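Local coordinates for protein Lysine/ornithine decarboxylase (Selenomonas ruminantium, PDB 5GJO) that decarboxylates both L-lysine and L-ornithine with pyridoxal 5'-phosphate as cofactor, giving cadaverine and putrescine, and works as a homodimer, at residues L215-G220 and V253-G258; V147-K152 and C178-S183; Q90-N95 and R113-D118. The protein carries 2 engineered substitutions. All blocks are in the same frame, centred on the assembly; numbering follows the deposited sequence.

How the contacts relate
Along the chain the three contacts follow in series, none enclosing or crossing another, and all lie in the TIM-type barrel that binds pyridoxal phosphate. Contact 3 comes first: with 90-95 and 113-118 it closes the turn through helix 100-109 and joins the two strands that end the run of eight parallel strands, completing the ring. Contact 2 next ties the loop 147-152 to 178-183, spanning helix 160-169 and strand 173-178. Contact 1 last closes the beta-alpha-beta unit through helix 233-247. Contacts 1 and 2 share the cofactor, and Asp216 O of contact 1 probably accepts from Phe179 N of contact 2; contact 3 brings Ala94 to the same pocket.

Contact 1: L215-G220 and V253-G258; sequences LDIGGG and VWTEPG. With PLP (pyridoxal-5'-phosphate), chain H.
This contact pairs the two parallel strands of a beta-alpha-beta unit of the TIM-type barrel, 214-216 and 252-255, linked through helix 233-247, and the loops at their ends hold the phosphate of pyridoxal phosphate. Leu215 O takes the backbone N of Trp254 at 2.8 Å, and Ile217 N returns a bond to Trp254 O. Past the strand ends, Gly218 O is gripped twice: Thr255 OG1 meets it nearly head-on at 2.7 Å, while Glu256 N donates from well above the carbonyl plane at 2.9 Å. Thr255 presents its hydroxyl there because OG1 lies opposite the backbone N (chi1 -177°). Ile217 CG1 rests against Thr255 CB at 3.7 Å, and Ile217 also touches helix 233-247.

The carboxylates of Asp216 and Glu256 meet with their planes nearly perpendicular, Asp216 OD2 standing 2.5 Å from Glu256 OE2. Asp216 is steadied by an Asx turn, its OD1 accepting from Gly218 N. Glu256 extends its chain beyond CG, placing OE1 2.8 Å from the pyridine N1 of the cofactor, with Asp71 close to the same oxygen. A side chain on Gly219 would collide with the phosphate. Two backbone amides then converge on one phosphate oxygen, almost straight: Gly220 N and Gly258 N both donate to PLP O1P, the first at 2.9 Å.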
loop_
_atom_site.group_PDB
_atom_site.type_symbol
_atom_site.label_atom_id
_atom_site.label_comp_id
_atom_site.label_asym_id
_atom_site.label_seq_id
_atom_site.Cartn_x
_atom_site.Cartn_y
_atom_site.Cartn_z
ATOM N N LEU A 215 17.426 -19.227 -21.899
ATOM C CA LEU A 215 16.238 -18.493 -22.284
ATOM C C LEU A 215 15.312 -18.489 -21.009
ATOM O O LEU A 215 15.128 -19.519 -20.405
ATOM C CB LEU A 215 15.563 -19.212 -23.371
ATOM C CG LEU A 215 14.208 -18.777 -23.828
ATOM C CD1 LEU A 215 14.346 -17.376 -24.469
ATOM C CD2 LEU A 215 13.574 -19.803 -24.791
ATOM N N ASP A 216 14.857 -17.313 -20.598
ATOM C CA ASP A 216 13.952 -17.185 -19.425
ATOM C C ASP A 216 12.620 -16.618 -19.980
ATOM O O ASP A 216 12.558 -15.499 -20.453
ATOM C CB ASP A 216 14.605 -16.282 -18.412
ATOM C CG ASP A 216 13.858 -16.194 -17.085
ATOM O OD1 ASP A 216 12.644 -16.028 -17.127
ATOM O OD2 ASP A 216 14.507 -16.193 -15.994
ATOM N N ILE A 217 11.574 -17.417 -19.876
ATOM C CA ILE A 217 10.276 -17.111 -20.354
ATOM C C ILE A 217 9.365 -16.283 -19.407
ATOM O O ILE A 217 8.217 -16.058 -19.773
ATOM C CB ILE A 217 9.518 -18.391 -20.751
ATOM C CG1 ILE A 217 9.114 -19.261 -19.563
ATOM C CG2 ILE A 217 10.353 -19.200 -21.727
ATOM C CD1 ILE A 217 8.013 -20.208 -19.932
ATOM N N GLY A 218 9.884 -15.882 -18.268
ATOM C CA GLY A 218 9.145 -15.041 -17.319
ATOM C C GLY A 218 8.000 -15.779 -16.657
ATOM O O GLY A 218 8.026 -17.028 -16.568
ATOM N N GLY A 219 7.035 -15.026 -16.101
ATOM C CA GLY A 219 5.922 -15.637 -15.393
ATOM C C GLY A 219 4.642 -15.444 -16.134
ATOM O O GLY A 219 4.599 -15.531 -17.377
ATOM N N GLY A 220 3.605 -15.019 -15.387
ATOM C CA GLY A 220 2.310 -14.653 -15.928
ATOM C C GLY A 220 1.239 -15.715 -15.890
ATOM O O GLY A 220 0.116 -15.457 -16.258
ATOM N N VAL A 253 16.395 -23.624 -20.435
ATOM C CA VAL A 253 15.196 -22.766 -20.342
ATOM C C VAL A 253 14.657 -22.682 -18.936
ATOM O O VAL A 253 14.735 -23.645 -18.152
ATOM C CB VAL A 253 14.082 -23.236 -21.329
ATOM C CG1 VAL A 253 12.916 -22.265 -21.345
ATOM C CG2 VAL A 253 14.669 -23.433 -22.746
ATOM N N TRP A 254 14.149 -21.494 -18.620
ATOM C CA TRP A 254 13.764 -21.160 -17.280
ATOM C C TRP A 254 12.491 -20.331 -17.253
ATOM O O TRP A 254 12.061 -19.735 -18.260
ATOM C CB TRP A 254 14.837 -20.313 -16.580
ATOM C CG TRP A 254 16.156 -20.899 -16.700
ATOM C CD1 TRP A 254 17.073 -20.668 -17.706
ATOM C CD2 TRP A 254 16.727 -21.902 -15.840
ATOM N NE1 TRP A 254 18.213 -21.474 -17.488
ATOM C CE2 TRP A 254 18.006 -22.246 -16.378
ATOM C CE3 TRP A 254 16.274 -22.568 -14.699
ATOM C CZ2 TRP A 254 18.833 -23.166 -15.771
ATOM C CZ3 TRP A 254 17.148 -23.521 -14.071
ATOM C CH2 TRP A 254 18.387 -23.786 -14.604
ATOM N N THR A 255 11.835 -20.371 -16.093
ATOM C CA THR A 255 10.606 -19.581 -15.908
ATOM C C THR A 255 10.643 -18.892 -14.572
ATOM O O THR A 255 11.268 -19.371 -13.642
ATOM C CB THR A 255 9.349 -20.497 -16.121
ATOM O OG1 THR A 255 8.132 -19.691 -15.997
ATOM C CG2 THR A 255 9.354 -21.691 -15.125
ATOM N N GLU A 256 9.898 -17.813 -14.438
ATOM C CA GLU A 256 9.856 -16.958 -13.277
ATOM C C GLU A 256 8.406 -16.808 -12.771
ATOM O O GLU A 256 7.897 -15.686 -12.651
ATOM C CB GLU A 256 10.484 -15.549 -13.545
ATOM C CG GLU A 256 11.944 -15.595 -13.939
ATOM C CD GLU A 256 12.595 -14.228 -14.162
ATOM O OE1 GLU A 256 11.954 -13.237 -13.750
ATOM O OE2 GLU A 256 13.758 -14.170 -14.730
ATOM N N PRO A 257 7.723 -17.898 -12.446
ATOM C CA PRO A 257 6.372 -17.758 -11.908
ATOM C C PRO A 257 6.376 -17.074 -10.537
ATOM O O PRO A 257 7.174 -17.443 -9.633
ATOM C CB PRO A 257 5.897 -19.216 -11.753
ATOM C CG PRO A 257 7.222 -19.926 -11.431
ATOM C CD PRO A 257 8.090 -19.309 -12.520
ATOM N N GLY A 258 5.488 -16.079 -10.351
ATOM C CA GLY A 258 5.199 -15.488 -9.058
ATOM C C GLY A 258 3.771 -15.893 -8.616
ATOM O O GLY A 258 3.605 -16.770 -7.773
HETATM N N1 PLP H . 9.491 -12.271 -12.863
HETATM C C2 PLP H . 9.547 -10.945 -13.137
HETATM C C2A PLP H . 10.819 -10.342 -13.670
HETATM C C3 PLP H . 8.358 -10.085 -12.910
HETATM O O3 PLP H . 8.390 -8.750 -13.177
HETATM C C4 PLP H . 7.136 -10.734 -12.384
HETATM C C4A PLP H . 5.902 -9.960 -12.125
HETATM O O4A PLP H . 5.965 -8.759 -11.923
HETATM C C5 PLP H . 7.205 -12.193 -12.126
HETATM C C6 PLP H . 8.390 -12.877 -12.385
HETATM C C5A PLP H . 6.000 -12.929 -11.589
HETATM O O4P PLP H . 4.868 -12.650 -12.409
HETATM P P PLP H . 3.498 -13.473 -12.218
HETATM O O1P PLP H . 3.882 -14.898 -12.541
HETATM O O2P PLP H . 2.552 -12.843 -13.212
HETATM O O3P PLP H . 3.131 -13.240 -10.772
#

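Contact 2: V147-K152 and C178-S183; sequences VDLNTK and CFHVGS. With PLP (pyridoxal-5'-phosphate), chain H.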
loop_
_atom_site.group_PDB
_atom_site.type_symbol
_atom_site.label_atom_id
_atom_site.label_comp_id
_atom_site.label_asym_id
_atom_site.label_seq_id
_atom_site.Cartn_x
_atom_site.Cartn_y
_atom_site.Cartn_z
ATOM N N VAL A 147 -1.773 -7.102 -16.229
ATOM C CA VAL A 147 -0.727 -6.157 -15.897
ATOM C C VAL A 147 0.211 -6.144 -17.101
ATOM O O VAL A 147 0.889 -7.171 -17.431
ATOM C CB VAL A 147 0.017 -6.549 -14.613
ATOM C CG1 VAL A 147 1.084 -5.522 -14.280
ATOM C CG2 VAL A 147 -0.906 -6.685 -13.390
ATOM N N ASP A 148 0.340 -4.979 -17.713
ATOM C CA ASP A 148 1.261 -4.826 -18.853
ATOM C C ASP A 148 2.699 -4.745 -18.344
ATOM O O ASP A 148 3.049 -3.799 -17.566
ATOM C CB ASP A 148 0.856 -3.559 -19.577
ATOM C CG ASP A 148 1.837 -3.104 -20.662
ATOM O OD1 ASP A 148 2.636 -3.902 -21.195
ATOM O OD2 ASP A 148 1.710 -1.908 -21.036
ATOM N N LEU A 149 3.547 -5.663 -18.816
ATOM C CA LEU A 149 4.917 -5.701 -18.367
ATOM C C LEU A 149 5.861 -5.427 -19.539
ATOM O O LEU A 149 7.008 -5.910 -19.549
ATOM C CB LEU A 149 5.222 -6.989 -17.626
ATOM C CG LEU A 149 4.449 -7.130 -16.297
ATOM C CD1 LEU A 149 4.862 -8.486 -15.703
ATOM C CD2 LEU A 149 4.725 -5.962 -15.333
ATOM N N ASN A 150 5.361 -4.689 -20.547
ATOM C CA ASN A 150 6.169 -4.481 -21.760
ATOM C C ASN A 150 6.202 -3.058 -22.260
ATOM O O ASN A 150 6.674 -2.810 -23.403
ATOM C CB ASN A 150 5.686 -5.440 -22.829
ATOM C CG ASN A 150 6.104 -6.879 -22.522
ATOM O OD1 ASN A 150 7.219 -7.279 -22.824
ATOM N ND2 ASN A 150 5.205 -7.672 -21.935
ATOM N N THR A 151 5.728 -2.126 -21.446
ATOM C CA THR A 151 5.904 -0.703 -21.731
ATOM C C THR A 151 7.044 -0.100 -20.920
ATOM O O THR A 151 7.939 0.493 -21.488
ATOM C CB THR A 151 4.573 0.029 -21.546
ATOM O OG1 THR A 151 3.666 -0.526 -22.506
ATOM C CG2 THR A 151 4.707 1.509 -21.767
ATOM N N LYS A 152 6.950 -0.197 -19.584
ATOM C CA LYS A 152 8.020 0.167 -18.648
ATOM C C LYS A 152 9.284 -0.695 -18.799
ATOM O O LYS A 152 10.394 -0.262 -18.311
ATOM C CB LYS A 152 7.471 0.163 -17.235
ATOM C CG LYS A 152 8.438 0.658 -16.123
ATOM C CD LYS A 152 7.694 0.781 -14.779
ATOM C CE LYS A 152 8.602 1.297 -13.690
ATOM N NZ LYS A 152 9.676 0.373 -13.170
ATOM N N CYS A 178 15.475 -13.028 -22.242
ATOM C CA CYS A 178 14.282 -13.190 -21.406
ATOM C C CYS A 178 13.138 -12.302 -21.864
ATOM O O CYS A 178 13.285 -11.343 -22.608
ATOM C CB CYS A 178 14.602 -12.884 -19.912
ATOM S SG CYS A 178 14.994 -11.228 -19.461
ATOM N N PHE A 179 11.968 -12.649 -21.363
ATOM C CA PHE A 179 10.773 -11.905 -21.641
ATOM C C PHE A 179 9.739 -12.200 -20.518
ATOM O O PHE A 179 9.872 -13.203 -19.761
ATOM C CB PHE A 179 10.163 -12.154 -23.016
ATOM C CG PHE A 179 9.804 -13.579 -23.290
ATOM C CD1 PHE A 179 8.621 -14.116 -22.844
ATOM C CD2 PHE A 179 10.627 -14.382 -23.977
ATOM C CE1 PHE A 179 8.259 -15.410 -23.095
ATOM C CE2 PHE A 179 10.304 -15.696 -24.237
ATOM C CZ PHE A 179 9.096 -16.224 -23.819
ATOM N N HIS A 180 8.800 -11.253 -20.388
ATOM C CA HIS A 180 7.632 -11.508 -19.483
ATOM C C HIS A 180 6.431 -11.039 -20.304
ATOM O O HIS A 180 6.393 -9.882 -20.757
ATOM C CB HIS A 180 7.762 -10.795 -18.188
ATOM C CG HIS A 180 6.871 -11.330 -17.119
ATOM N ND1 HIS A 180 5.533 -11.525 -17.338
ATOM C CD2 HIS A 180 7.105 -11.704 -15.840
ATOM C CE1 HIS A 180 4.946 -11.945 -16.221
ATOM N NE2 HIS A 180 5.874 -12.072 -15.295
ATOM N N VAL A 181 5.499 -11.935 -20.474
ATOM C CA VAL A 181 4.327 -11.639 -21.316
ATOM C C VAL A 181 3.315 -10.673 -20.649
ATOM O O VAL A 181 2.419 -10.101 -21.317
ATOM C CB VAL A 181 3.600 -12.892 -21.810
ATOM C CG1 VAL A 181 4.467 -13.792 -22.652
ATOM C CG2 VAL A 181 2.904 -13.647 -20.706
ATOM N N GLY A 182 3.480 -10.520 -19.345
ATOM C CA GLY A 182 2.587 -9.744 -18.507
ATOM C C GLY A 182 1.920 -10.611 -17.444
ATOM O O GLY A 182 1.906 -11.798 -17.566
ATOM N N SER A 183 1.432 -9.980 -16.384
ATOM C CA SER A 183 0.838 -10.721 -15.275
ATOM C C SER A 183 -0.621 -11.103 -15.500
ATOM O O SER A 183 -1.361 -10.385 -16.121
ATOM C CB SER A 183 1.019 -10.014 -13.936
ATOM O OG SER A 183 0.871 -10.910 -12.866
HETATM N N1 PLP H . 9.491 -12.271 -12.863
HETATM C C2 PLP H . 9.547 -10.945 -13.137
HETATM C C2A PLP H . 10.819 -10.342 -13.670
HETATM C C3 PLP H . 8.358 -10.085 -12.910
HETATM O O3 PLP H . 8.390 -8.750 -13.177
HETATM C C4 PLP H . 7.136 -10.734 -12.384
HETATM C C4A PLP H . 5.902 -9.960 -12.125
HETATM O O4A PLP H . 5.965 -8.759 -11.923
HETATM C C5 PLP H . 7.205 -12.193 -12.126
HETATM C C6 PLP H . 8.390 -12.877 -12.385
HETATM C C5A PLP H . 6.000 -12.929 -11.589
HETATM O O4P PLP H . 4.868 -12.650 -12.409
HETATM P P PLP H . 3.498 -13.473 -12.218
HETATM O O1P PLP H . 3.882 -14.898 -12.541
HETATM O O2P PLP H . 2.552 -12.843 -13.212
HETATM O O3P PLP H . 3.131 -13.240 -10.772
HETATM O O HOH W 1 2.334 -7.396 -21.029
HETATM O O HOH W 2 9.226 -8.621 -21.569
#
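Leu149 and His180 meet in the cofactor pocket at the mouth of the TIM-type barrel, where the loop 147-152 runs roughly antiparallel to 178-183. Leu149 CD1 sits over the centre of one imidazole face in a CH-pi contact, 3.5 Å from the ring centroid. Both ring nitrogens are engaged: ND1 accepts from Gly182 N close to the ring plane, and NE2 donates to the bridging ester oxygen O4P of PLP at 3.1 Å. This pair of bonds fixes the rotation of the ring.

The amide of Asn150 joins the two backbones. Its ND2 gives a hydrogen to His180 O at 2.8 Å, in the carbonyl plane, and another to a water that also accepts from Leu149 N and donates to Val181 O. Asn150 OD1 is hydrogen-bonded to a second water, which accepts from His180 N, and OD1 accepts from Val140 N as well. Within its own loop Asp148 closes an Asx turn, OD1 accepting from Asn150 N while OD2 accepts from Thr151 OG1.

A single antiparallel bridge ends the contact: Ser183 N donates to Val147 O, and Val147 N returns a weak bond to Ser183 O. Cys324 of the second subunit packs on Leu149. With OG opposite its backbone N (chi1 -160°), Ser183 donates from OG to PLP O2P at 2.6 Å.

Contact 3: Q90-N95 and R113-D118; sequences QMIYAN and RFTFDD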
loop_
_atom_site.group_PDB
_atom_site.type_symbol
_atom_site.label_atom_id
_atom_site.label_comp_id
_atom_site.label_asym_id
_atom_site.label_seq_id
_atom_site.Cartn_x
_atom_site.Cartn_y
_atom_site.Cartn_z
ATOM N N GLN A 90 21.735 -19.344 -6.648
ATOM C CA GLN A 90 20.358 -19.801 -6.908
ATOM C C GLN A 90 19.472 -18.575 -7.238
ATOM O O GLN A 90 18.259 -18.774 -7.397
ATOM C CB GLN A 90 19.759 -20.457 -5.699
ATOM C CG GLN A 90 20.527 -21.673 -5.217
ATOM C CD GLN A 90 20.669 -22.719 -6.236
ATOM O OE1 GLN A 90 19.714 -23.392 -6.547
ATOM N NE2 GLN A 90 21.873 -22.812 -6.858
ATOM N N MET A 91 20.035 -17.388 -7.384
ATOM C CA MET A 91 19.221 -16.209 -7.606
ATOM C C MET A 91 19.433 -15.575 -8.972
ATOM O O MET A 91 20.501 -15.644 -9.526
ATOM C CB MET A 91 19.485 -15.172 -6.529
ATOM C CG MET A 91 19.388 -15.677 -5.087
ATOM S SD MET A 91 19.797 -14.389 -3.905
ATOM C CE MET A 91 20.177 -15.314 -2.428
ATOM N N ILE A 92 18.380 -14.981 -9.499
ATOM C CA ILE A 92 18.476 -14.028 -10.608
ATOM C C ILE A 92 17.975 -12.694 -10.136
ATOM O O ILE A 92 16.903 -12.586 -9.551
ATOM C CB ILE A 92 17.763 -14.496 -11.882
ATOM C CG1 ILE A 92 18.076 -13.501 -13.024
ATOM C CG2 ILE A 92 16.312 -14.716 -11.715
ATOM C CD1 ILE A 92 17.574 -13.933 -14.381
ATOM N N TYR A 93 18.782 -11.662 -10.301
ATOM C CA TYR A 93 18.342 -10.316 -9.963
ATOM C C TYR A 93 17.700 -9.772 -11.240
ATOM O O TYR A 93 18.358 -9.190 -12.082
ATOM C CB TYR A 93 19.528 -9.483 -9.468
ATOM C CG TYR A 93 19.262 -8.083 -8.952
ATOM C CD1 TYR A 93 17.987 -7.624 -8.699
ATOM C CD2 TYR A 93 20.304 -7.226 -8.708
ATOM C CE1 TYR A 93 17.768 -6.348 -8.229
ATOM C CE2 TYR A 93 20.101 -5.948 -8.257
ATOM C CZ TYR A 93 18.830 -5.511 -8.010
ATOM O OH TYR A 93 18.657 -4.254 -7.547
ATOM N N ALA A 94 16.403 -10.023 -11.367
ATOM C CA ALA A 94 15.655 -9.716 -12.589
ATOM C C ALA A 94 14.869 -8.406 -12.559
ATOM O O ALA A 94 13.901 -8.240 -13.341
ATOM C CB ALA A 94 14.713 -10.837 -12.886
ATOM N N ASN A 95 15.261 -7.501 -11.731
ATOM C CA ASN A 95 14.798 -6.121 -11.873
ATOM C C ASN A 95 15.691 -5.495 -12.935
ATOM O O ASN A 95 16.929 -5.393 -12.713
ATOM C CB ASN A 95 14.915 -5.433 -10.600
ATOM C CG ASN A 95 14.177 -4.106 -10.568
ATOM O OD1 ASN A 95 14.094 -3.394 -11.583
ATOM N ND2 ASN A 95 13.556 -3.803 -9.398
ATOM N N ARG A 113 23.611 -13.280 -11.949
ATOM C CA ARG A 113 22.718 -13.552 -13.111
ATOM C C ARG A 113 21.772 -12.365 -13.012
ATOM O O ARG A 113 21.138 -12.172 -11.928
ATOM C CB ARG A 113 22.033 -14.873 -12.923
ATOM C CG ARG A 113 21.137 -15.267 -14.044
ATOM C CD ARG A 113 20.591 -16.640 -13.746
ATOM N NE ARG A 113 19.822 -17.209 -14.809
ATOM C CZ ARG A 113 20.248 -18.128 -15.687
ATOM N NH1 ARG A 113 21.496 -18.551 -15.680
ATOM N NH2 ARG A 113 19.425 -18.612 -16.599
ATOM N N PHE A 114 21.716 -11.576 -14.071
ATOM C CA PHE A 114 21.009 -10.308 -14.116
ATOM C C PHE A 114 20.173 -10.268 -15.384
ATOM O O PHE A 114 20.511 -10.900 -16.337
ATOM C CB PHE A 114 21.996 -9.140 -14.230
ATOM C CG PHE A 114 22.875 -8.910 -13.029
ATOM C CD1 PHE A 114 22.488 -9.271 -11.777
ATOM C CD2 PHE A 114 24.086 -8.267 -13.180
ATOM C CE1 PHE A 114 23.286 -9.043 -10.693
ATOM C CE2 PHE A 114 24.892 -8.027 -12.105
ATOM C CZ PHE A 114 24.488 -8.425 -10.853
ATOM N N THR A 115 19.088 -9.514 -15.352
ATOM C CA THR A 115 18.412 -9.021 -16.596
ATOM C C THR A 115 18.630 -7.569 -16.792
ATOM O O THR A 115 18.923 -6.846 -15.884
ATOM C CB THR A 115 16.885 -9.391 -16.671
ATOM O OG1 THR A 115 16.202 -8.588 -15.739
ATOM C CG2 THR A 115 16.670 -10.844 -16.298
ATOM N N PHE A 116 18.488 -7.141 -18.040
ATOM C CA PHE A 116 18.511 -5.738 -18.386
ATOM C C PHE A 116 17.761 -5.458 -19.691
ATOM O O PHE A 116 17.551 -6.332 -20.479
ATOM C CB PHE A 116 19.942 -5.209 -18.452
ATOM C CG PHE A 116 20.697 -5.636 -19.670
ATOM C CD1 PHE A 116 20.934 -6.964 -19.924
ATOM C CD2 PHE A 116 21.191 -4.697 -20.555
ATOM C CE1 PHE A 116 21.648 -7.349 -21.038
ATOM C CE2 PHE A 116 21.887 -5.075 -21.669
ATOM C CZ PHE A 116 22.112 -6.396 -21.915
ATOM N N ASP A 117 17.329 -4.221 -19.855
ATOM C CA ASP A 117 16.631 -3.815 -21.060
ATOM C C ASP A 117 17.064 -2.463 -21.615
ATOM O O ASP A 117 16.398 -1.922 -22.452
ATOM C CB ASP A 117 15.108 -3.863 -20.866
ATOM C CG ASP A 117 14.608 -2.891 -19.814
ATOM O OD1 ASP A 117 15.314 -1.947 -19.478
ATOM O OD2 ASP A 117 13.488 -3.080 -19.338
ATOM N N ASP A 118 18.154 -1.914 -21.109
ATOM C CA ASP A 118 18.580 -0.575 -21.527
ATOM C C ASP A 118 20.093 -0.416 -21.587
ATOM O O ASP A 118 20.789 -1.006 -20.795
ATOM C CB ASP A 118 18.015 0.471 -20.583
ATOM C CG ASP A 118 18.014 1.847 -21.187
ATOM O OD1 ASP A 118 17.020 2.180 -21.852
ATOM O OD2 ASP A 118 18.998 2.573 -21.010
HETATM O O HOH W 3 13.302 -8.867 -15.947
#
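Arg113 O accepts from Tyr93 N at 2.9 Å, the shorter of the two backbone bonds where strands 91-93 and 113-116 close the TIM-type barrel. The strands run in the same direction with a 28° angle between them, and their one bridge pairs Tyr93 with Phe114. The returning bond, Thr115 N to Tyr93 O, is weak at 3.4 Å. Beyond it the seam is continued by water, which donates to Ala94 O and also hydrogen-bonds Thr115 OG1, while Lys98 holds both Asn95 O and Thr115 O.

Two layers of side chains flank this seam. On the inner one Ile92 lies obliquely across the extended chain of Arg113, its CG1 3.7 Å from Arg113 CG. The isoleucine tip, CD1, reaches on to the methyl CG2 of Thr115, also 3.7 Å away, the two side chains crossing at about a right angle. Arg113 starts with CG opposite its backbone N (chi1 -179°) and stays straight as far as NE, which carries the guanidinium to a salt bridge with Asp214 and a cation-pi contact with Trp254. An alanine at Arg113 is likely to leave Asp214 without this charge partner and to bare the flank of Ile92 that the arginine methylenes now cover.

On the outer layer Phe114 turns its ring back to Tyr93, where CD1 touches Tyr93 CB at 3.8 Å and CE1 lies at the edge of the tyrosine ring; helices 75-83 and 122-128 pack against these two residues. At the cofactor end Ala94, which touches the pyridoxal phosphate, brings its CB to 3.9 Å from Thr115 CG2.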